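Local coordinates for protein FACT-Spt16 (Cicer arietinum, PDB 5CE6) that probably helps bind histones H3-H4 as the N-terminal domain of the Spt16 subunit of the histone chaperone FACT, which acts in transcription, at residues A[27-32]-A[76-81]; A[330-335]-A[427-432]; A[337-342]-A[354-359]. All blocks are in the same frame, centred on the assembly; numbering follows the deposited sequence.

Contact 1: residues A[27-32]-A[76-81]; sequences NTFQTR and WLLGFE
R32 lies flat against W76, an offset stack in which the guanidinium and indole planes are 11° apart and their centres 4.5 Å. Much of the touching is done by its aliphatic stem: CD of R32 sits 3.6 Å above the centroid of the five-membered ring of W76, a CH-pi contact, while the cation-pi contact of CZ is off-centre. CG lies beside the backbone N of R32 (chi1 -71°) and the chain then runs extended to NE, laying the stem across the indole and carrying the guanidinium past it to the W76 backbone. There NH1 of R32 gives W76 O a hydrogen bond of 2.8 Å, nearly straight at 169°, on a carbonyl lone pair and in the guanidinium plane. From the opposite face CG2 of T28 presses on the guanidinium, which is thus sandwiched. An alanine in place of W76 would probably leave that cation fixed here mainly by the carbonyl bond, its stem without a lid and its plane freer to tilt. One turn back, F29 turns a ring edge to L77 O, which also takes a CA-H...O contact from F29 CA at 3.5 Å. CD1 of the ring packs 3.8 Å from L78 CD2, just before G79, whose positive phi ends the helix. Within the N-terminal lobe, helix 26-42 therefore lies against the C-terminal end of helix 69-78, with P112 and A113 of helix 110-117 also packing on F29. F195 of helix 188-196 meets W76 edge-to-face, and E202 of helix 200-230 offers R32 a long, weak ion pair.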
ATOM      1  N   ASN A  27     -20.104  -7.441 -13.438  1.00 34.48           N
ATOM      2  CA  ASN A  27     -19.154  -7.957 -14.422  1.00 31.88           C
ATOM      3  C   ASN A  27     -17.773  -8.129 -13.807  1.00 25.21           C
ATOM      4  O   ASN A  27     -17.119  -9.161 -13.978  1.00 28.43           O
ATOM      5  CB  ASN A  27     -19.085  -7.022 -15.636  1.00 34.98           C
ATOM      6  CG  ASN A  27     -18.404  -7.663 -16.835  1.00 50.97           C
ATOM      7  OD1 ASN A  27     -17.327  -8.253 -16.717  1.00 62.74           O
ATOM      8  ND2 ASN A  27     -19.031  -7.547 -18.001  1.00 46.30           N
ATOM      9  N   THR A  28     -17.338  -7.105 -13.083  1.00 21.70           N
ATOM     10  CA  THR A  28     -16.067  -7.144 -12.372  1.00 26.65           C
ATOM     11  C   THR A  28     -16.070  -8.254 -11.322  1.00 22.36           C
ATOM     12  O   THR A  28     -15.105  -9.010 -11.206  1.00 21.37           O
ATOM     13  CB  THR A  28     -15.787  -5.799 -11.692  1.00 30.26           C
ATOM     14  OG1 THR A  28     -15.539  -4.809 -12.697  1.00 31.97           O
ATOM     15  CG2 THR A  28     -14.582  -5.904 -10.777  1.00 36.83           C
ATOM     16  N   PHE A  29     -17.165  -8.350 -10.570  1.00 31.07           N
ATOM     17  CA  PHE A  29     -17.323  -9.394  -9.564  1.00 21.07           C
ATOM     18  C   PHE A  29     -17.128 -10.782 -10.179  1.00 22.43           C
ATOM     19  O   PHE A  29     -16.380 -11.601  -9.646  1.00 26.34           O
ATOM     20  CB  PHE A  29     -18.705  -9.296  -8.907  1.00 25.72           C
ATOM     21  CG  PHE A  29     -19.027 -10.452  -8.007  1.00 26.55           C
ATOM     22  CD1 PHE A  29     -18.464 -10.541  -6.742  1.00 21.19           C
ATOM     23  CD2 PHE A  29     -19.897 -11.449  -8.420  1.00 27.53           C
ATOM     24  CE1 PHE A  29     -18.751 -11.608  -5.914  1.00 20.29           C
ATOM     25  CE2 PHE A  29     -20.196 -12.519  -7.593  1.00 26.32           C
ATOM     26  CZ  PHE A  29     -19.626 -12.596  -6.339  1.00 20.65           C
ATOM     27  N   GLN A  30     -17.777 -11.033 -11.313  1.00 23.44           N
ATOM     28  CA  GLN A  30     -17.693 -12.341 -11.968  1.00 21.53           C
ATOM     29  C   GLN A  30     -16.279 -12.656 -12.441  1.00 26.45           C
ATOM     30  O   GLN A  30     -15.769 -13.757 -12.226  1.00 27.12           O
ATOM     31  CB  GLN A  30     -18.663 -12.427 -13.154  1.00 25.57           C
ATOM     32  CG  GLN A  30     -20.120 -12.550 -12.769  1.00 31.78           C
ATOM     33  CD  GLN A  30     -21.033 -12.648 -13.976  1.00 44.84           C
ATOM     34  OE1 GLN A  30     -21.238 -13.729 -14.527  1.00 45.24           O
ATOM     35  NE2 GLN A  30     -21.581 -11.513 -14.399  1.00 47.16           N
ATOM     36  N   THR A  31     -15.657 -11.681 -13.093  1.00 23.65           N
ATOM     37  CA  THR A  31     -14.308 -11.844 -13.611  1.00 26.32           C
ATOM     38  C   THR A  31     -13.325 -12.113 -12.483  1.00 24.58           C
ATOM     39  O   THR A  31     -12.481 -13.015 -12.570  1.00 21.33           O
ATOM     40  CB  THR A  31     -13.859 -10.599 -14.393  1.00 32.36           C
ATOM     41  OG1 THR A  31     -14.682 -10.453 -15.555  1.00 36.29           O
ATOM     42  CG2 THR A  31     -12.418 -10.737 -14.829  1.00 32.91           C
ATOM     43  N   ARG A  32     -13.448 -11.341 -11.410  1.00 20.28           N
ATOM     44  CA  ARG A  32     -12.535 -11.476 -10.287  1.00 16.70           C
ATOM     45  C   ARG A  32     -12.802 -12.716  -9.427  1.00 16.68           C
ATOM     46  O   ARG A  32     -11.852 -13.328  -8.933  1.00 19.36           O
ATOM     47  CB  ARG A  32     -12.493 -10.178  -9.477  1.00 19.56           C
ATOM     48  CG  ARG A  32     -11.764  -9.066 -10.240  1.00 24.86           C
ATOM     49  CD  ARG A  32     -11.737  -7.735  -9.505  1.00 24.86           C
ATOM     50  NE  ARG A  32     -11.208  -6.682 -10.374  1.00 26.51           N
ATOM     51  CZ  ARG A  32     -11.157  -5.389 -10.063  1.00 20.07           C
ATOM     52  NH1 ARG A  32     -11.605  -4.958  -8.897  1.00 19.63           N
ATOM     53  NH2 ARG A  32     -10.670  -4.518 -10.942  1.00 20.59           N
ATOM     54  N   TRP A  76     -11.727  -5.398  -3.793  1.00 15.72           N
ATOM     55  CA  TRP A  76     -11.349  -5.975  -5.074  1.00 15.91           C
ATOM     56  C   TRP A  76     -12.528  -6.705  -5.694  1.00 16.75           C
ATOM     57  O   TRP A  76     -12.850  -6.522  -6.872  1.00 17.49           O
ATOM     58  CB  TRP A  76     -10.177  -6.938  -4.863  1.00 14.67           C
ATOM     59  CG  TRP A  76      -9.597  -7.533  -6.114  1.00 17.34           C
ATOM     60  CD1 TRP A  76      -8.826  -6.896  -7.050  1.00 18.43           C
ATOM     61  CD2 TRP A  76      -9.700  -8.896  -6.536  1.00 16.41           C
ATOM     62  NE1 TRP A  76      -8.464  -7.781  -8.040  1.00 21.53           N
ATOM     63  CE2 TRP A  76      -8.982  -9.017  -7.743  1.00 18.79           C
ATOM     64  CE3 TRP A  76     -10.336 -10.027  -6.010  1.00 19.59           C
ATOM     65  CZ2 TRP A  76      -8.891 -10.225  -8.438  1.00 20.77           C
ATOM     66  CZ3 TRP A  76     -10.235 -11.222  -6.690  1.00 16.24           C
ATOM     67  CH2 TRP A  76      -9.525 -11.313  -7.895  1.00 17.56           C
ATOM     68  N   LEU A  77     -13.198  -7.514  -4.882  1.00 17.82           N
ATOM     69  CA  LEU A  77     -14.263  -8.378  -5.376  1.00 19.75           C
ATOM     70  C   LEU A  77     -15.570  -7.609  -5.607  1.00 20.75           C
ATOM     71  O   LEU A  77     -16.236  -7.782  -6.642  1.00 20.67           O
ATOM     72  CB  LEU A  77     -14.486  -9.526  -4.380  1.00 22.73           C
ATOM     73  CG  LEU A  77     -14.947 -10.906  -4.851  1.00 35.08           C
ATOM     74  CD1 LEU A  77     -14.081 -11.423  -5.993  1.00 34.24           C
ATOM     75  CD2 LEU A  77     -14.910 -11.887  -3.688  1.00 27.96           C
ATOM     76  N   LEU A  78     -15.922  -6.756  -4.645  1.00 21.89           N
ATOM     77  CA  LEU A  78     -17.256  -6.153  -4.582  1.00 22.63           C
ATOM     78  C   LEU A  78     -17.269  -4.642  -4.812  1.00 25.21           C
ATOM     79  O   LEU A  78     -18.321  -4.059  -5.078  1.00 24.68           O
ATOM     80  CB  LEU A  78     -17.908  -6.472  -3.233  1.00 18.11           C
ATOM     81  CG  LEU A  78     -18.188  -7.959  -2.987  1.00 22.66           C
ATOM     82  CD1 LEU A  78     -18.388  -8.251  -1.507  1.00 26.59           C
ATOM     83  CD2 LEU A  78     -19.399  -8.407  -3.779  1.00 24.79           C
ATOM     84  N   GLY A  79     -16.108  -4.010  -4.698  1.00 28.53           N
ATOM     85  CA  GLY A  79     -15.994  -2.585  -4.962  1.00 26.12           C
ATOM     86  C   GLY A  79     -16.338  -1.715  -3.770  1.00 23.79           C
ATOM     87  O   GLY A  79     -16.356  -0.489  -3.884  1.00 24.78           O
ATOM     88  N   PHE A  80     -16.620  -2.343  -2.629  1.00 25.44           N
ATOM     89  CA  PHE A  80     -17.008  -1.630  -1.415  1.00 23.49           C
ATOM     90  C   PHE A  80     -16.516  -2.376  -0.186  1.00 21.96           C
ATOM     91  O   PHE A  80     -16.316  -3.592  -0.225  1.00 23.75           O
ATOM     92  CB  PHE A  80     -18.538  -1.498  -1.304  1.00 31.26           C
ATOM     93  CG  PHE A  80     -19.176  -0.764  -2.447  1.00 33.43           C
ATOM     94  CD1 PHE A  80     -19.225   0.624  -2.458  1.00 35.74           C
ATOM     95  CD2 PHE A  80     -19.728  -1.465  -3.509  1.00 34.14           C
ATOM     96  CE1 PHE A  80     -19.815   1.298  -3.515  1.00 35.84           C
ATOM     97  CE2 PHE A  80     -20.315  -0.800  -4.569  1.00 36.68           C
ATOM     98  CZ  PHE A  80     -20.361   0.584  -4.573  1.00 36.25           C
ATOM     99  N   GLU A  81     -16.321  -1.644   0.900  1.00 18.92           N
ATOM    100  CA  GLU A  81     -16.009  -2.264   2.175  1.00 20.27           C
ATOM    101  C   GLU A  81     -17.269  -2.867   2.759  1.00 23.89           C
ATOM    102  O   GLU A  81     -18.368  -2.340   2.569  1.00 24.66           O
ATOM    103  CB  GLU A  81     -15.466  -1.238   3.160  1.00 25.63           C
ATOM    104  CG  GLU A  81     -14.059  -0.756   2.864  1.00 23.42           C
ATOM    105  CD  GLU A  81     -13.508   0.111   3.974  1.00 25.59           C
ATOM    106  OE1 GLU A  81     -13.302  -0.404   5.095  1.00 26.38           O
ATOM    107  OE2 GLU A  81     -13.282   1.312   3.726  1.00 37.43           O
TER

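Contact 2: residues A[330-335]-A[427-432]; sequences EVLLKA and LLLADT
OD2 of D431, two residues along the strand from the L429 that packs on L332 and L333, is gripped twice: by a salt bridge from K449 NZ and a hydrogen bond from Q336 NE2, on the helix of L332 and L333. OD1 of D431 is taken by R315 and T444, so the charge of the buried carboxylate is probably well balanced. The setting is a helix laid over an antiparallel sheet, consistent with the pita-bread fold of the M24 metallopeptidase family. Helix 330-335 and strand 427-432 run at 26° with axes 8.9 Å apart, and leucines fill the interval. L332 points at the strand. L332 CD2 enters between L427 and L429, alternate residues that face the helix, and comes 3.7 Å from L427 CB and 4.1 Å from L429 CG. Its side chain slides past those of L427 and L429 in the opposite direction, bringing L332 CD2 down to the backbone, 3.8 Å from L428 N. L429 answers by crossing L333 obliquely. F410 of the neighbouring strand 403-414 also packs on L332. The deepest approach from the strand is that of L429 CD1, which lies 3.5 Å from L333 CA, against the helix backbone.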
ATOM      1  N   GLU A 330      22.866  12.838  -4.267  1.00 12.57           N
ATOM      2  CA  GLU A 330      23.182  12.437  -5.632  1.00 12.90           C
ATOM      3  C   GLU A 330      23.264  10.923  -5.742  1.00 12.72           C
ATOM      4  O   GLU A 330      22.735  10.331  -6.703  1.00 12.55           O
ATOM      5  CB  GLU A 330      24.494  13.081  -6.090  1.00 16.31           C
ATOM      6  CG  GLU A 330      24.405  14.588  -6.206  1.00 19.85           C
ATOM      7  CD  GLU A 330      25.634  15.194  -6.848  1.00 28.31           C
ATOM      8  OE1 GLU A 330      25.512  15.727  -7.969  1.00 38.28           O
ATOM      9  OE2 GLU A 330      26.716  15.138  -6.233  1.00 28.91           O
ATOM     10  N   VAL A 331      23.897  10.305  -4.745  1.00 12.84           N
ATOM     11  CA  VAL A 331      24.044   8.849  -4.713  1.00 12.82           C
ATOM     12  C   VAL A 331      22.690   8.157  -4.535  1.00 13.34           C
ATOM     13  O   VAL A 331      22.385   7.164  -5.214  1.00 12.92           O
ATOM     14  CB  VAL A 331      25.031   8.409  -3.624  1.00 15.57           C
ATOM     15  CG1 VAL A 331      25.103   6.890  -3.541  1.00 18.29           C
ATOM     16  CG2 VAL A 331      26.422   8.990  -3.910  1.00 15.64           C
ATOM     17  N   LEU A 332      21.870   8.690  -3.633  1.00 12.79           N
ATOM     18  CA  LEU A 332      20.529   8.137  -3.423  1.00 10.66           C
ATOM     19  C   LEU A 332      19.702   8.180  -4.701  1.00 10.99           C
ATOM     20  O   LEU A 332      19.015   7.215  -5.031  1.00 13.39           O
ATOM     21  CB  LEU A 332      19.795   8.883  -2.305  1.00 10.26           C
ATOM     22  CG  LEU A 332      18.399   8.304  -2.033  1.00  9.57           C
ATOM     23  CD1 LEU A 332      18.555   6.884  -1.494  1.00 12.52           C
ATOM     24  CD2 LEU A 332      17.654   9.174  -1.023  1.00 12.41           C
ATOM     25  N   LEU A 333      19.747   9.305  -5.406  1.00 11.97           N
ATOM     26  CA  LEU A 333      19.018   9.428  -6.664  1.00 13.76           C
ATOM     27  C   LEU A 333      19.468   8.387  -7.697  1.00 12.88           C
ATOM     28  O   LEU A 333      18.635   7.745  -8.353  1.00 11.67           O
ATOM     29  CB  LEU A 333      19.151  10.857  -7.215  1.00 11.84           C
ATOM     30  CG  LEU A 333      18.549  11.116  -8.599  1.00 12.79           C
ATOM     31  CD1 LEU A 333      17.064  10.767  -8.631  1.00 12.86           C
ATOM     32  CD2 LEU A 333      18.757  12.568  -8.966  1.00 19.56           C
ATOM     33  N   LYS A 334      20.776   8.213  -7.834  1.00 15.11           N
ATOM     34  CA  LYS A 334      21.324   7.260  -8.799  1.00 14.11           C
ATOM     35  C   LYS A 334      20.931   5.836  -8.394  1.00 15.22           C
ATOM     36  O   LYS A 334      20.611   4.999  -9.242  1.00 13.13           O
ATOM     37  CB  LYS A 334      22.847   7.428  -8.875  1.00 13.02           C
ATOM     38  CG  LYS A 334      23.555   6.559  -9.892  1.00 18.05           C
ATOM     39  CD  LYS A 334      25.045   6.916  -9.907  1.00 20.95           C
ATOM     40  CE  LYS A 334      25.849   5.993 -10.806  1.00 31.49           C
ATOM     41  NZ  LYS A 334      27.281   6.430 -10.846  1.00 32.72           N
ATOM     42  N   ALA A 335      20.926   5.575  -7.089  1.00 11.96           N
ATOM     43  CA  ALA A 335      20.531   4.263  -6.588  1.00 11.65           C
ATOM     44  C   ALA A 335      19.049   3.994  -6.820  1.00 10.58           C
ATOM     45  O   ALA A 335      18.664   2.884  -7.207  1.00 12.55           O
ATOM     46  CB  ALA A 335      20.880   4.120  -5.114  1.00 13.18           C
ATOM     47  N   LEU A 427      17.670  10.864   4.201  1.00 10.96           N
ATOM     48  CA  LEU A 427      17.195  11.285   2.878  1.00  9.67           C
ATOM     49  C   LEU A 427      16.248  10.228   2.354  1.00  9.10           C
ATOM     50  O   LEU A 427      16.426   9.046   2.653  1.00  9.17           O
ATOM     51  CB  LEU A 427      18.358  11.416   1.891  1.00 10.02           C
ATOM     52  CG  LEU A 427      19.521  12.328   2.284  1.00 10.72           C
ATOM     53  CD1 LEU A 427      20.697  12.110   1.327  1.00 11.13           C
ATOM     54  CD2 LEU A 427      19.117  13.771   2.286  1.00 11.57           C
ATOM     55  N   LEU A 428      15.280  10.641   1.543  1.00  8.76           N
ATOM     56  CA  LEU A 428      14.265   9.719   1.022  1.00  8.28           C
ATOM     57  C   LEU A 428      13.776  10.119  -0.362  1.00  8.16           C
ATOM     58  O   LEU A 428      13.480  11.299  -0.616  1.00  9.18           O
ATOM     59  CB  LEU A 428      13.084   9.660   2.000  1.00  9.31           C
ATOM     60  CG  LEU A 428      11.932   8.749   1.572  1.00 11.56           C
ATOM     61  CD1 LEU A 428      12.390   7.297   1.581  1.00 10.74           C
ATOM     62  CD2 LEU A 428      10.768   8.951   2.530  1.00 10.36           C
ATOM     63  N   LEU A 429      13.690   9.137  -1.258  1.00  8.81           N
ATOM     64  CA  LEU A 429      13.089   9.328  -2.570  1.00  7.92           C
ATOM     65  C   LEU A 429      12.081   8.220  -2.811  1.00  9.54           C
ATOM     66  O   LEU A 429      12.384   7.047  -2.597  1.00  9.34           O
ATOM     67  CB  LEU A 429      14.150   9.296  -3.675  1.00  8.32           C
ATOM     68  CG  LEU A 429      15.016  10.542  -3.823  1.00 10.37           C
ATOM     69  CD1 LEU A 429      16.093  10.290  -4.872  1.00  9.40           C
ATOM     70  CD2 LEU A 429      14.148  11.717  -4.246  1.00 10.53           C
ATOM     71  N   ALA A 430      10.884   8.581  -3.256  1.00  7.76           N
ATOM     72  CA  ALA A 430       9.898   7.562  -3.616  1.00  7.31           C
ATOM     73  C   ALA A 430       9.135   7.959  -4.853  1.00  8.47           C
ATOM     74  O   ALA A 430       8.790   9.129  -5.039  1.00  7.53           O
ATOM     75  CB  ALA A 430       8.924   7.286  -2.465  1.00  6.89           C
ATOM     76  N   ASP A 431       8.861   6.962  -5.689  1.00  9.80           N
ATOM     77  CA  ASP A 431       7.960   7.140  -6.824  1.00  7.45           C
ATOM     78  C   ASP A 431       7.056   5.939  -7.002  1.00  8.20           C
ATOM     79  O   ASP A 431       7.360   4.850  -6.514  1.00 11.33           O
ATOM     80  CB  ASP A 431       8.754   7.332  -8.114  1.00  8.16           C
ATOM     81  CG  ASP A 431       9.371   8.704  -8.220  1.00  9.69           C
ATOM     82  OD1 ASP A 431       8.657   9.647  -8.622  1.00 11.35           O
ATOM     83  OD2 ASP A 431      10.556   8.840  -7.896  1.00 14.17           O
ATOM     84  N   THR A 432       5.963   6.130  -7.748  1.00  7.49           N
ATOM     85  CA  THR A 432       5.069   5.015  -8.102  1.00  9.17           C
ATOM     86  C   THR A 432       5.350   4.629  -9.541  1.00  9.69           C
ATOM     87  O   THR A 432       5.379   5.484 -10.427  1.00  9.61           O
ATOM     88  CB  THR A 432       3.599   5.387  -7.939  1.00 12.15           C
ATOM     89  OG1 THR A 432       3.389   5.805  -6.591  1.00  9.36           O
ATOM     90  CG2 THR A 432       2.705   4.186  -8.220  1.00 11.22           C
TER

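Contact 3: residues A[337-342]-A[354-359]; sequences EAVIGS and LAAVSV
A338 and A355 face each other where two helices come close, their CA atoms 5.7 Å apart, and each methyl is a small bump received by a hollow on the other side. The methyl of A338 drops into the dip between A355 and V359, one turn apart on the facing helix. A338 CB is 4.2 Å from A355 CB and 3.8 Å from V359 CG2, with the carbonyl oxygen of A355 forming the floor. V359 sets CG2 beside its own backbone N, with CG1 anti to it (chi1 162°), and it is the CG2 branch that walls the hollow. In return, the methyl of A355 fits between A338 and S342, again one turn apart, with S342 OG 3.4 Å from A355 CB and the carbonyl oxygen of A338 behind it. Helices 323-342 and 349-363 thus form an antiparallel helical hairpin within the M24-like domain, and the short link between them is tied back by N347 ND2 on S342 O and K344 NZ on G341 O. Alanines at the crossing bring the segment axes to 7.9 Å, at an angle of 145°. A second pair lies towards the sheet, where V339 and A356 meet from the flanks of their helices. V339 CG2 abuts A356 CB at 3.6 Å, V339 also resting on V406 and A356 on L408, both of strand 403-414.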
ATOM      1  N   GLU A 337      17.157   5.333  -9.123  1.00 12.31           N
ATOM      2  CA  GLU A 337      16.980   5.156 -10.565  1.00 15.32           C
ATOM      3  C   GLU A 337      17.420   3.760 -10.995  1.00 16.08           C
ATOM      4  O   GLU A 337      16.861   3.195 -11.938  1.00 14.32           O
ATOM      5  CB  GLU A 337      17.786   6.194 -11.349  1.00 17.90           C
ATOM      6  CG  GLU A 337      17.285   7.627 -11.233  1.00 20.24           C
ATOM      7  CD  GLU A 337      18.311   8.644 -11.743  1.00 27.68           C
ATOM      8  OE1 GLU A 337      19.532   8.354 -11.719  1.00 32.40           O
ATOM      9  OE2 GLU A 337      17.893   9.738 -12.168  1.00 23.23           O
ATOM     10  N   ALA A 338      18.425   3.213 -10.313  1.00 14.52           N
ATOM     11  CA  ALA A 338      18.923   1.875 -10.635  1.00 12.70           C
ATOM     12  C   ALA A 338      17.902   0.803 -10.264  1.00 12.50           C
ATOM     13  O   ALA A 338      17.750  -0.195 -10.978  1.00 14.98           O
ATOM     14  CB  ALA A 338      20.281   1.605  -9.958  1.00 15.52           C
ATOM     15  N   VAL A 339      17.205   0.998  -9.145  1.00 13.36           N
ATOM     16  CA  VAL A 339      16.127   0.086  -8.790  1.00 10.36           C
ATOM     17  C   VAL A 339      15.051   0.133  -9.857  1.00 15.70           C
ATOM     18  O   VAL A 339      14.599  -0.909 -10.342  1.00 14.15           O
ATOM     19  CB  VAL A 339      15.511   0.420  -7.419  1.00 10.56           C
ATOM     20  CG1 VAL A 339      14.359  -0.520  -7.110  1.00 13.18           C
ATOM     21  CG2 VAL A 339      16.574   0.298  -6.343  1.00 10.44           C
ATOM     22  N   ILE A 340      14.638   1.343 -10.216  1.00 10.64           N
ATOM     23  CA  ILE A 340      13.570   1.507 -11.209  1.00 11.43           C
ATOM     24  C   ILE A 340      13.962   0.860 -12.532  1.00 16.37           C
ATOM     25  O   ILE A 340      13.158   0.155 -13.166  1.00 14.06           O
ATOM     26  CB  ILE A 340      13.237   3.000 -11.402  1.00 10.81           C
ATOM     27  CG1 ILE A 340      12.609   3.556 -10.114  1.00 10.00           C
ATOM     28  CG2 ILE A 340      12.301   3.191 -12.581  1.00 16.40           C
ATOM     29  CD1 ILE A 340      12.416   5.071 -10.133  1.00 10.36           C
ATOM     30  N   GLY A 341      15.209   1.080 -12.938  1.00 13.26           N
ATOM     31  CA  GLY A 341      15.702   0.530 -14.188  1.00 17.63           C
ATOM     32  C   GLY A 341      15.819  -0.980 -14.181  1.00 17.45           C
ATOM     33  O   GLY A 341      15.880  -1.603 -15.242  1.00 25.48           O
ATOM     34  N   SER A 342      15.858  -1.573 -12.992  1.00 13.09           N
ATOM     35  CA  SER A 342      15.987  -3.020 -12.866  1.00 14.55           C
ATOM     36  C   SER A 342      14.648  -3.721 -12.710  1.00 15.84           C
ATOM     37  O   SER A 342      14.578  -4.946 -12.774  1.00 18.77           O
ATOM     38  CB  SER A 342      16.896  -3.385 -11.689  1.00 19.85           C
ATOM     39  OG  SER A 342      18.224  -2.964 -11.914  1.00 25.06           O
ATOM     40  N   LEU A 354      19.560  -5.055  -5.132  1.00 16.20           N
ATOM     41  CA  LEU A 354      21.013  -5.115  -5.161  1.00 22.30           C
ATOM     42  C   LEU A 354      21.613  -4.163  -6.194  1.00 20.26           C
ATOM     43  O   LEU A 354      22.780  -3.802  -6.095  1.00 19.30           O
ATOM     44  CB  LEU A 354      21.495  -6.549  -5.379  1.00 25.37           C
ATOM     45  CG  LEU A 354      21.240  -7.446  -4.165  1.00 25.38           C
ATOM     46  CD1 LEU A 354      21.478  -8.904  -4.498  1.00 32.96           C
ATOM     47  CD2 LEU A 354      22.117  -7.007  -2.996  1.00 25.96           C
ATOM     48  N   ALA A 355      20.809  -3.742  -7.170  1.00 18.47           N
ATOM     49  CA  ALA A 355      21.247  -2.712  -8.112  1.00 18.50           C
ATOM     50  C   ALA A 355      21.520  -1.391  -7.392  1.00 21.37           C
ATOM     51  O   ALA A 355      22.462  -0.668  -7.744  1.00 18.35           O
ATOM     52  CB  ALA A 355      20.223  -2.522  -9.224  1.00 20.99           C
ATOM     53  N   ALA A 356      20.696  -1.082  -6.388  1.00 16.43           N
ATOM     54  CA  ALA A 356      20.907   0.096  -5.547  1.00 13.56           C
ATOM     55  C   ALA A 356      22.165  -0.067  -4.702  1.00 14.34           C
ATOM     56  O   ALA A 356      22.975   0.855  -4.598  1.00 16.86           O
ATOM     57  CB  ALA A 356      19.715   0.333  -4.633  1.00 13.41           C
ATOM     58  N   VAL A 357      22.304  -1.224  -4.058  1.00 16.91           N
ATOM     59  CA  VAL A 357      23.492  -1.502  -3.248  1.00 15.78           C
ATOM     60  C   VAL A 357      24.766  -1.334  -4.080  1.00 15.25           C
ATOM     61  O   VAL A 357      25.740  -0.735  -3.622  1.00 20.14           O
ATOM     62  CB  VAL A 357      23.437  -2.923  -2.643  1.00 15.57           C
ATOM     63  CG1 VAL A 357      24.702  -3.219  -1.838  1.00 19.28           C
ATOM     64  CG2 VAL A 357      22.196  -3.076  -1.766  1.00 16.13           C
ATOM     65  N   SER A 358      24.746  -1.840  -5.311  1.00 18.73           N
ATOM     66  CA  SER A 358      25.919  -1.755  -6.181  1.00 22.61           C
ATOM     67  C   SER A 358      26.316  -0.311  -6.474  1.00 23.28           C
ATOM     68  O   SER A 358      27.509   0.019  -6.556  1.00 23.18           O
ATOM     69  CB  SER A 358      25.678  -2.508  -7.493  1.00 30.50           C
ATOM     70  OG  SER A 358      25.572  -3.901  -7.274  1.00 36.18           O
ATOM     71  N   VAL A 359      25.310   0.541  -6.643  1.00 18.16           N
ATOM     72  CA  VAL A 359      25.542   1.959  -6.879  1.00 16.79           C
ATOM     73  C   VAL A 359      26.212   2.613  -5.673  1.00 17.54           C
ATOM     74  O   VAL A 359      27.195   3.345  -5.814  1.00 21.95           O
ATOM     75  CB  VAL A 359      24.219   2.692  -7.189  1.00 17.55           C
ATOM     76  CG1 VAL A 359      24.375   4.194  -7.010  1.00 18.72           C
ATOM     77  CG2 VAL A 359      23.752   2.363  -8.595  1.00 17.86           C
TER

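How the contacts relate
Contacts 2 and 3 form one layered unit, their centres about 10 Å apart and both built on helix 323-342: one face of it meets the strand, another the next helix. They touch through A335, whose N lies 3.7 Å from V359 CG1 and whose O lies 3.8 Å from A356 CB. Contact 1 belongs to the N-terminal lobe, across the chain's centre. Its centre is about 36 Å from each of the others, and its nearest atoms are about 16 Å from those of contact 2 and 24 Å from those of contact 3. The potassium ion held at A295, S420 and N422 lies about 11 Å from the L427 side chain of contact 2.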